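Local coordinates for protein Nsp15 (Middle East respiratory syndrome-related coronavirus, PDB 5YVD) that cleaves RNA as an endoribonuclease of the EndoU clan, probably with a preference for uridylates, and assembles from six copies of one chain, at residues Tyr191-Ser196 against Leu201-Met206; Glu230-Gly235 against Asp297-Ile302; Ile249-Arg254 against His273-Thr278; Val317-Asp320 against Glu325-Leu328. All coordinates share one frame; numbering follows the deposited sequence.

Contact 1: Tyr191-Ser196 against Leu201-Met206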
# COMPACT_ATOMS: atom_id res chain seq x y z
N TYR A 191 -22.98 1.60 37.62
CA TYR A 191 -22.62 1.69 36.18
C TYR A 191 -22.05 3.04 35.75
O TYR A 191 -22.62 4.08 36.04
CB TYR A 191 -23.82 1.39 35.31
CG TYR A 191 -24.18 -0.05 35.24
CD1 TYR A 191 -23.41 -0.95 34.48
CD2 TYR A 191 -25.30 -0.54 35.91
CE1 TYR A 191 -23.75 -2.29 34.40
CE2 TYR A 191 -25.65 -1.88 35.85
CZ TYR A 191 -24.87 -2.76 35.09
OH TYR A 191 -25.23 -4.09 35.02
N THR A 192 -20.93 3.01 35.02
CA THR A 192 -20.44 4.19 34.31
C THR A 192 -21.49 4.54 33.28
O THR A 192 -22.35 3.72 33.00
CB THR A 192 -19.10 3.93 33.61
OG1 THR A 192 -19.20 2.76 32.79
CG2 THR A 192 -18.00 3.73 34.64
N GLN A 193 -21.45 5.73 32.72
CA GLN A 193 -22.62 6.23 31.95
C GLN A 193 -22.38 6.50 30.48
O GLN A 193 -23.27 6.98 29.80
CB GLN A 193 -23.17 7.50 32.59
CG GLN A 193 -23.68 7.29 33.99
CD GLN A 193 -24.98 6.55 34.01
OE1 GLN A 193 -25.85 6.76 33.17
NE2 GLN A 193 -25.13 5.67 34.97
N SER A 194 -21.17 6.22 30.00
CA SER A 194 -20.88 6.26 28.57
C SER A 194 -21.12 7.65 27.93
O SER A 194 -21.50 7.74 26.77
CB SER A 194 -21.74 5.20 27.84
OG SER A 194 -21.50 3.88 28.34
N ARG A 195 -20.90 8.73 28.67
CA ARG A 195 -21.03 10.07 28.10
C ARG A 195 -19.69 10.53 27.60
O ARG A 195 -18.66 9.86 27.81
CB ARG A 195 -21.56 11.06 29.14
CG ARG A 195 -22.97 10.74 29.59
CD ARG A 195 -23.41 11.60 30.76
NE ARG A 195 -22.73 11.21 31.99
CZ ARG A 195 -23.10 11.58 33.21
NH1 ARG A 195 -24.19 12.34 33.38
NH2 ARG A 195 -22.39 11.18 34.27
N SER A 196 -19.67 11.69 26.95
CA SER A 196 -18.41 12.25 26.46
C SER A 196 -18.51 13.76 26.39
O SER A 196 -19.57 14.32 26.63
CB SER A 196 -18.10 11.72 25.07
OG SER A 196 -18.86 12.43 24.11
N LEU A 201 -25.16 14.89 29.13
CA LEU A 201 -26.37 15.41 29.73
C LEU A 201 -26.41 15.02 31.19
O LEU A 201 -26.21 13.86 31.51
CB LEU A 201 -27.62 14.90 29.02
CG LEU A 201 -28.27 15.91 28.06
CD1 LEU A 201 -27.41 16.16 26.81
CD2 LEU A 201 -29.68 15.45 27.68
N PRO A 202 -26.70 15.99 32.07
CA PRO A 202 -26.74 15.70 33.49
C PRO A 202 -27.87 14.74 33.79
O PRO A 202 -28.84 14.68 33.04
CB PRO A 202 -26.96 17.07 34.14
CG PRO A 202 -27.64 17.87 33.11
CD PRO A 202 -27.06 17.40 31.80
N LEU A 203 -27.74 14.01 34.88
CA LEU A 203 -28.64 12.91 35.17
C LEU A 203 -29.29 13.03 36.54
O LEU A 203 -30.11 12.20 36.89
CB LEU A 203 -27.87 11.60 35.09
CG LEU A 203 -27.45 11.11 33.70
CD1 LEU A 203 -26.41 9.99 33.83
CD2 LEU A 203 -28.66 10.66 32.89
N SER A 204 -28.95 14.07 37.31
CA SER A 204 -29.47 14.25 38.66
C SER A 204 -29.37 15.73 39.04
O SER A 204 -28.72 16.51 38.36
CB SER A 204 -28.65 13.43 39.64
OG SER A 204 -27.41 14.07 39.91
N ASP A 205 -29.98 16.11 40.15
CA ASP A 205 -29.93 17.50 40.59
C ASP A 205 -28.52 17.93 40.98
O ASP A 205 -28.08 19.04 40.68
CB ASP A 205 -30.87 17.69 41.78
CG ASP A 205 -32.28 17.93 41.35
OD1 ASP A 205 -32.49 18.47 40.23
OD2 ASP A 205 -33.18 17.58 42.14
N MET A 206 -27.81 17.04 41.65
CA MET A 206 -26.42 17.28 41.99
C MET A 206 -25.61 17.54 40.71
O MET A 206 -24.85 18.51 40.65
CB MET A 206 -25.85 16.12 42.78
CG MET A 206 -24.59 16.47 43.54
SD MET A 206 -23.70 14.98 44.03
CE MET A 206 -24.51 14.62 45.58
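Arg195 and Leu201 are joined by the one polar bond of this contact. NH1 of Arg195 donates to the backbone O of Leu201 at 3.1 Å, with an N-H...O angle of 155°. The acceptor lies practically in the guanidinium plane, 4° out of it, whereas the donor stands above the carbonyl plane rather than on a lone pair. Ionic partners lie outside the two segments: Asp293 takes NH2 and Glu207 takes NH1 in salt bridges, so this buried guanidinium is held from several directions and its positive charge is probably well compensated.

Residues 191-204 form the irregular connection leading into helix 205-212 of the endoribonuclease region. Ser204 occupies the N-cap position, its OG bonded to the backbone N of Glu207.

Van der Waals packing centres on Leu203, whose methyl lies against two polar groups. Its CD1 lies over one face of the Arg195 guanidinium, 3.7 Å from CZ, and also borders the amide of Gln193, 3.7 Å from CD. The Gln193 chain, bent at chi2 (-73°), brings that amide beside the leucine methyl. The bend also lets NE2 donate back to the O of Tyr191 at 3.2 Å, tilted out of the amide plane.

Contact 2: Glu230-Gly235 against Asp297-Ile302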
# COMPACT_ATOMS: atom_id res chain seq x y z
N GLU A 230 -12.00 20.06 44.95
CA GLU A 230 -11.23 21.03 44.19
C GLU A 230 -10.19 20.26 43.37
O GLU A 230 -10.16 20.37 42.13
CB GLU A 230 -10.57 22.05 45.15
CG GLU A 230 -10.76 23.54 44.87
CD GLU A 230 -12.18 23.93 44.49
OE1 GLU A 230 -12.90 24.47 45.34
OE2 GLU A 230 -12.55 23.71 43.31
N HIS A 231 -9.41 19.44 44.06
CA HIS A 231 -8.37 18.62 43.41
C HIS A 231 -8.99 17.51 42.53
O HIS A 231 -8.69 17.41 41.34
CB HIS A 231 -7.46 17.98 44.47
CG HIS A 231 -6.25 17.30 43.90
ND1 HIS A 231 -5.07 17.97 43.64
CD2 HIS A 231 -6.03 16.02 43.55
CE1 HIS A 231 -4.18 17.13 43.16
NE2 HIS A 231 -4.73 15.93 43.10
N VAL A 232 -9.87 16.72 43.12
CA VAL A 232 -10.28 15.47 42.51
C VAL A 232 -11.23 15.71 41.33
O VAL A 232 -11.03 15.18 40.24
CB VAL A 232 -10.92 14.53 43.56
CG1 VAL A 232 -11.42 13.26 42.91
CG2 VAL A 232 -9.93 14.15 44.65
N VAL A 233 -12.26 16.50 41.54
CA VAL A 233 -13.31 16.66 40.54
C VAL A 233 -13.11 17.91 39.67
O VAL A 233 -13.01 17.82 38.44
CB VAL A 233 -14.68 16.68 41.19
CG1 VAL A 233 -15.77 16.54 40.14
CG2 VAL A 233 -14.78 15.54 42.21
N TYR A 234 -13.02 19.07 40.30
CA TYR A 234 -12.86 20.32 39.54
C TYR A 234 -11.57 20.34 38.77
O TYR A 234 -11.53 20.85 37.66
CB TYR A 234 -12.92 21.50 40.46
CG TYR A 234 -14.31 21.73 40.95
CD1 TYR A 234 -15.23 22.40 40.14
CD2 TYR A 234 -14.72 21.27 42.19
CE1 TYR A 234 -16.52 22.62 40.57
CE2 TYR A 234 -16.00 21.49 42.62
CZ TYR A 234 -16.90 22.17 41.80
OH TYR A 234 -18.19 22.39 42.22
N GLY A 235 -10.53 19.76 39.37
CA GLY A 235 -9.19 19.73 38.79
C GLY A 235 -8.41 20.93 39.26
O GLY A 235 -8.98 21.99 39.47
N ASP A 297 -23.54 11.67 41.95
CA ASP A 297 -24.10 11.18 43.20
C ASP A 297 -23.47 9.86 43.63
O ASP A 297 -23.17 9.64 44.80
CB ASP A 297 -25.61 10.96 43.06
CG ASP A 297 -26.34 12.18 42.59
OD1 ASP A 297 -27.01 12.81 43.42
OD2 ASP A 297 -26.26 12.49 41.38
N ASP A 298 -23.26 8.98 42.67
CA ASP A 298 -22.65 7.69 43.00
C ASP A 298 -21.17 7.84 43.45
O ASP A 298 -20.70 7.17 44.39
CB ASP A 298 -22.80 6.74 41.81
CG ASP A 298 -24.26 6.37 41.54
OD1 ASP A 298 -25.08 6.38 42.49
OD2 ASP A 298 -24.59 6.03 40.39
N PHE A 299 -20.45 8.73 42.78
CA PHE A 299 -19.07 9.03 43.16
C PHE A 299 -19.02 9.64 44.56
O PHE A 299 -18.12 9.33 45.34
CB PHE A 299 -18.48 10.00 42.16
CG PHE A 299 -17.03 10.33 42.41
CD1 PHE A 299 -16.04 9.49 41.97
CD2 PHE A 299 -16.67 11.52 43.03
CE1 PHE A 299 -14.71 9.80 42.16
CE2 PHE A 299 -15.34 11.84 43.23
CZ PHE A 299 -14.36 10.98 42.78
N VAL A 300 -19.97 10.49 44.87
CA VAL A 300 -20.03 11.09 46.20
C VAL A 300 -20.34 10.02 47.27
O VAL A 300 -19.74 9.97 48.34
CB VAL A 300 -21.06 12.24 46.24
CG1 VAL A 300 -21.29 12.71 47.67
CG2 VAL A 300 -20.60 13.40 45.39
N MET A 301 -21.27 9.15 46.96
CA MET A 301 -21.64 8.09 47.88
C MET A 301 -20.41 7.28 48.27
O MET A 301 -20.19 7.00 49.45
CB MET A 301 -22.70 7.22 47.21
CG MET A 301 -23.46 6.27 48.09
SD MET A 301 -24.92 5.73 47.16
CE MET A 301 -24.22 4.62 45.92
N ILE A 302 -19.59 6.92 47.29
CA ILE A 302 -18.43 6.10 47.54
C ILE A 302 -17.45 6.76 48.50
O ILE A 302 -16.90 6.12 49.40
CB ILE A 302 -17.68 5.81 46.23
CG1 ILE A 302 -18.48 4.80 45.43
CG2 ILE A 302 -16.25 5.32 46.48
CD1 ILE A 302 -17.99 4.65 44.01
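Val232 and Val233 of helix 229-234 meet Phe299 of helix 296-304 in a small helix-helix interface inside the endoribonuclease region, where one aromatic ring reaches from one helix to the other, though the two are far apart in the chain. The nearest CA atoms, those of Val233 and Phe299, are 9.9 Å apart, and only 88 Å² is buried between the two segments, so a few side-chain atoms make the whole join. All three residues are buried, and the interactions are apolar.

Phe299 extends its ring toward the other helix because CG is anti to the backbone N (chi1 -177°), which carries CE2 and CZ to the valines. Val232 and the ring run across one another at a slant, and CG1 of Val232 sits at the ring edge, near its plane, 3.7 Å from CZ. Val233 points the opposite way to the phenylalanine and slides alongside it. Around the ring, Leu247 and Leu294 add further apolar contacts, and Phe210 of helix 205-212 packs on Val233.

The first helix is ending here. Its last turn is of the wider pi type, marked by a weak bond from N of Gly235 to O of Glu230, and Gly235 leaves helical geometry with a positive phi of 91°. The two neighbouring valines on this final turn thus offer one branch each to the same ring corner: CG1 of Val232 lies 4.2 Å from CE2 of Phe299, and CG2 of Val233 lies 3.9 Å from that same carbon.

Contact 3: Ile249-Arg254 against His273-Thr278. Unlike the reference sequence in segment 249-254: Arg254 (reference Lys).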
# COMPACT_ATOMS: atom_id res chain seq x y z
N ILE A 249 -17.57 14.30 34.49
CA ILE A 249 -18.38 15.52 34.57
C ILE A 249 -17.48 16.75 34.86
O ILE A 249 -17.70 17.84 34.32
CB ILE A 249 -19.53 15.37 35.58
CG1 ILE A 249 -20.46 16.60 35.54
CG2 ILE A 249 -18.98 15.14 36.99
CD1 ILE A 249 -21.74 16.42 36.33
N GLY A 250 -16.45 16.56 35.68
CA GLY A 250 -15.49 17.62 35.97
C GLY A 250 -14.62 17.98 34.77
O GLY A 250 -14.31 19.15 34.53
N LEU A 251 -14.22 16.96 34.01
CA LEU A 251 -13.49 17.17 32.77
C LEU A 251 -14.35 17.87 31.72
O LEU A 251 -13.88 18.78 31.04
CB LEU A 251 -12.95 15.84 32.20
CG LEU A 251 -12.36 15.86 30.79
CD1 LEU A 251 -11.23 16.85 30.73
CD2 LEU A 251 -11.86 14.51 30.34
N TYR A 252 -15.59 17.42 31.56
CA TYR A 252 -16.51 18.07 30.63
C TYR A 252 -16.70 19.54 31.00
O TYR A 252 -16.53 20.45 30.15
CB TYR A 252 -17.86 17.38 30.64
CG TYR A 252 -18.97 18.12 29.95
CD1 TYR A 252 -19.98 18.71 30.68
CD2 TYR A 252 -19.02 18.21 28.57
CE1 TYR A 252 -21.00 19.39 30.05
CE2 TYR A 252 -20.05 18.88 27.93
CZ TYR A 252 -21.03 19.46 28.68
OH TYR A 252 -22.05 20.14 28.07
N LYS A 253 -17.03 19.79 32.27
CA LYS A 253 -17.33 21.14 32.71
C LYS A 253 -16.17 22.01 32.36
O LYS A 253 -16.31 23.13 31.88
CB LYS A 253 -17.56 21.20 34.22
CG LYS A 253 -17.75 22.60 34.74
CD LYS A 253 -18.20 22.60 36.18
CE LYS A 253 -18.27 24.01 36.73
NZ LYS A 253 -16.92 24.64 36.78
N ARG A 254 -14.99 21.47 32.61
CA ARG A 254 -13.78 22.20 32.44
C ARG A 254 -13.55 22.56 30.99
O ARG A 254 -13.34 23.71 30.67
CB ARG A 254 -12.62 21.36 32.95
CG ARG A 254 -11.27 21.97 32.64
CD ARG A 254 -11.08 23.25 33.41
NE ARG A 254 -10.05 24.08 32.82
CZ ARG A 254 -9.70 25.28 33.27
NH1 ARG A 254 -10.28 25.80 34.36
NH2 ARG A 254 -8.76 25.96 32.64
N HIS A 273 -11.04 5.51 31.06
CA HIS A 273 -10.42 6.16 29.94
C HIS A 273 -9.19 6.94 30.42
O HIS A 273 -9.22 7.58 31.49
CB HIS A 273 -11.42 7.12 29.28
CG HIS A 273 -12.51 6.43 28.52
ND1 HIS A 273 -12.53 6.37 27.14
CD2 HIS A 273 -13.61 5.78 28.94
CE1 HIS A 273 -13.61 5.72 26.74
NE2 HIS A 273 -14.29 5.35 27.81
N ASN A 274 -8.12 6.92 29.62
CA ASN A 274 -6.89 7.61 29.96
C ASN A 274 -6.62 8.71 28.96
O ASN A 274 -6.58 8.46 27.79
CB ASN A 274 -5.71 6.64 29.92
CG ASN A 274 -5.70 5.66 31.09
OD1 ASN A 274 -6.33 5.89 32.12
ND2 ASN A 274 -4.95 4.57 30.94
N TYR A 275 -6.40 9.91 29.45
CA TYR A 275 -6.19 11.07 28.58
C TYR A 275 -4.84 11.72 28.85
O TYR A 275 -4.32 11.67 29.96
CB TYR A 275 -7.32 12.10 28.73
CG TYR A 275 -8.69 11.56 28.36
CD1 TYR A 275 -9.60 11.22 29.35
CD2 TYR A 275 -9.08 11.38 27.03
CE1 TYR A 275 -10.86 10.72 29.04
CE2 TYR A 275 -10.35 10.88 26.71
CZ TYR A 275 -11.22 10.54 27.74
OH TYR A 275 -12.47 10.02 27.48
N PHE A 276 -4.31 12.34 27.80
CA PHE A 276 -3.11 13.15 27.83
C PHE A 276 -3.63 14.59 27.76
O PHE A 276 -3.97 15.06 26.68
CB PHE A 276 -2.29 12.79 26.61
CG PHE A 276 -0.96 13.45 26.53
CD1 PHE A 276 0.20 12.71 26.72
CD2 PHE A 276 -0.84 14.78 26.17
CE1 PHE A 276 1.46 13.30 26.61
CE2 PHE A 276 0.42 15.37 26.06
CZ PHE A 276 1.56 14.63 26.29
N ILE A 277 -3.71 15.27 28.90
CA ILE A 277 -4.41 16.54 28.95
C ILE A 277 -3.49 17.72 29.21
O ILE A 277 -2.55 17.65 30.00
CB ILE A 277 -5.52 16.58 30.03
CG1 ILE A 277 -6.20 15.22 30.13
CG2 ILE A 277 -6.54 17.67 29.70
CD1 ILE A 277 -7.48 15.26 30.93
N THR A 278 -3.83 18.81 28.54
CA THR A 278 -3.09 20.05 28.65
C THR A 278 -4.09 21.19 28.81
O THR A 278 -5.14 21.18 28.18
CB THR A 278 -2.22 20.26 27.40
OG1 THR A 278 -1.58 19.02 27.06
CG2 THR A 278 -1.17 21.34 27.62
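Leu251 points its forked end at Tyr275 and Ile277, giving one methyl to each. The first branch, CD1, meets CD1 of Ile277 at 4.1 Å; the two chains reach toward each other and touch tip to tip. The second, CD2, approaches the Tyr275 ring obliquely, equally distant from CD1 and CE1 of Tyr275 at 4.1 Å, and the leucine and tyrosine side chains run at a slant to one another.

The leucine torsions account for this split. With CG anti to the backbone N (chi1 170°) and chi2 at 58°, the fork stands out from the helix and its branches spread along the direction of the strand, one for each of the two residues. On the strand, CG of Tyr275 and CG1 of Ile277 are both placed beside the backbone N, and as residues two apart they project from the same face. The backbones are held well apart, the nearest CA atoms being those of Leu251 and Ile277 at 9.9 Å, so the join rests on the leucine methyls, the Ile277 CD1 methyl and one side of the Tyr275 ring, and is wholly apolar.

Neighbours extend the packing: Met262 of strand 260-263 touches both Leu251 and Tyr275, and Cys289 of strand 285-291 receives Ile277. On the other face of the strand, Phe276 packs on Arg61 of a second subunit, and OG1 of Thr278 bonds to ND2 of Asn157 of that subunit. Helix 248-255 therefore packs on one face of a three-stranded antiparallel sheet, against strands 260-263 and 273-279, a helix-on-sheet layer within the EndoU region, while the central strand turns its other face to the subunit interface.

Contact 4: Val317-Asp320 against Glu325-Leu328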
# COMPACT_ATOMS: atom_id res chain seq x y z
N VAL A 317 -14.30 -1.35 44.21
CA VAL A 317 -15.72 -1.04 43.95
C VAL A 317 -16.27 -1.88 42.81
O VAL A 317 -15.64 -1.98 41.76
CB VAL A 317 -15.95 0.44 43.61
CG1 VAL A 317 -17.45 0.73 43.53
CG2 VAL A 317 -15.30 1.37 44.63
N PRO A 318 -17.47 -2.48 43.00
CA PRO A 318 -18.14 -3.18 41.91
C PRO A 318 -18.81 -2.17 40.97
O PRO A 318 -19.70 -1.44 41.38
CB PRO A 318 -19.17 -4.05 42.63
CG PRO A 318 -19.50 -3.29 43.87
CD PRO A 318 -18.25 -2.56 44.25
N ILE A 319 -18.34 -2.15 39.72
CA ILE A 319 -18.78 -1.23 38.68
C ILE A 319 -18.75 -1.91 37.33
O ILE A 319 -17.81 -2.66 37.03
CB ILE A 319 -17.81 -0.04 38.56
CG1 ILE A 319 -17.74 0.75 39.86
CG2 ILE A 319 -18.25 0.89 37.43
CD1 ILE A 319 -16.64 1.79 39.89
N ASP A 320 -19.73 -1.63 36.48
CA ASP A 320 -19.68 -2.12 35.10
C ASP A 320 -19.38 -3.64 35.06
O ASP A 320 -18.63 -4.13 34.20
CB ASP A 320 -18.63 -1.33 34.28
CG ASP A 320 -19.10 0.09 33.88
OD1 ASP A 320 -20.22 0.49 34.24
OD2 ASP A 320 -18.36 0.82 33.20
N GLU A 325 -10.69 -0.66 41.06
CA GLU A 325 -9.86 -0.26 42.17
C GLU A 325 -9.44 1.17 42.05
O GLU A 325 -9.13 1.64 40.96
CB GLU A 325 -8.62 -1.13 42.25
CG GLU A 325 -8.94 -2.59 42.52
CD GLU A 325 -7.71 -3.43 42.76
OE1 GLU A 325 -6.57 -2.91 42.65
OE2 GLU A 325 -7.91 -4.63 43.07
N PHE A 326 -9.43 1.85 43.18
CA PHE A 326 -8.96 3.21 43.26
C PHE A 326 -7.95 3.27 44.37
O PHE A 326 -8.05 2.50 45.33
CB PHE A 326 -10.07 4.14 43.69
CG PHE A 326 -11.25 4.15 42.77
CD1 PHE A 326 -12.16 3.10 42.77
CD2 PHE A 326 -11.50 5.25 41.95
CE1 PHE A 326 -13.26 3.13 41.93
CE2 PHE A 326 -12.59 5.28 41.11
CZ PHE A 326 -13.48 4.22 41.10
N MET A 327 -7.02 4.21 44.26
CA MET A 327 -6.25 4.60 45.42
C MET A 327 -6.97 5.75 46.12
O MET A 327 -7.57 6.61 45.45
CB MET A 327 -4.85 5.01 45.00
CG MET A 327 -4.04 3.85 44.43
SD MET A 327 -3.81 2.52 45.62
CE MET A 327 -3.04 3.38 46.99
N LEU A 328 -6.95 5.73 47.45
CA LEU A 328 -7.41 6.85 48.27
C LEU A 328 -6.33 7.25 49.26
O LEU A 328 -6.00 6.49 50.17
CB LEU A 328 -8.68 6.50 49.05
CG LEU A 328 -9.23 7.63 49.96
CD1 LEU A 328 -9.59 8.90 49.18
CD2 LEU A 328 -10.42 7.18 50.80
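Val317 and Phe326 lie diagonally across a beta hairpin formed by strands 312-319 and 322-331, which run antiparallel. The nearest CA atoms of the two segments are those of Val317 and Glu325, 6.2 Å apart. The backbone bonds of the hairpin fix the register: Val317 pairs with Ile324, and Phe326 with Val315, so Val317 and Phe326 each have their backbone partner outside the two segments.

Phe326 bridges the diagonal with its ring. CG is anti to the carbonyl carbon (chi1 -59°), and the ring leans from there toward the first strand. CG2 of Val317 comes to it obliquely, 3.8 Å from CE1 of Phe326 and 4.0 Å from CD1. Further toward the turn, Ile319 advances from the opposite direction. Val317 and Ile319, two residues apart on one strand, both touch the ring, nearest at CE1 and CZ respectively, and all three side chains are buried. Phe338 stacks on the same ring, extending the apolar cluster to strand 334-340, which completes a three-stranded sheet with 322-331 in the middle. Glu325, by contrast, points away from the first segment and forms a salt bridge with Lys316.

Of the isoleucine, the terminal methyl does the touching: CD1 of Ile319 sits at the ring edge, near its plane, 4.2 Å from CZ of Phe326.

How the contacts relate
Going from the N terminus, contact 1 closes first, a short loop with four residues between its segments. Contact 2 then opens and spans 61 intervening residues; contact 3 is nested inside that span, tying a helix to the sheet that follows it. Contact 4 comes last, in series, closing a hairpin just after helix 296-304. No loops cross. Contacts 1 and 2 touch where Met206 packs on Asp297 and Val300. Contact 2 reaches contact 4 through Ile302 and Val317, while Asp320 links contact 4 back to Thr192 of contact 1. Contacts 1, 2 and 4 thereby join the entry loop, helix 296-304 and the C-terminal sheet; contact 3 touches none of the others.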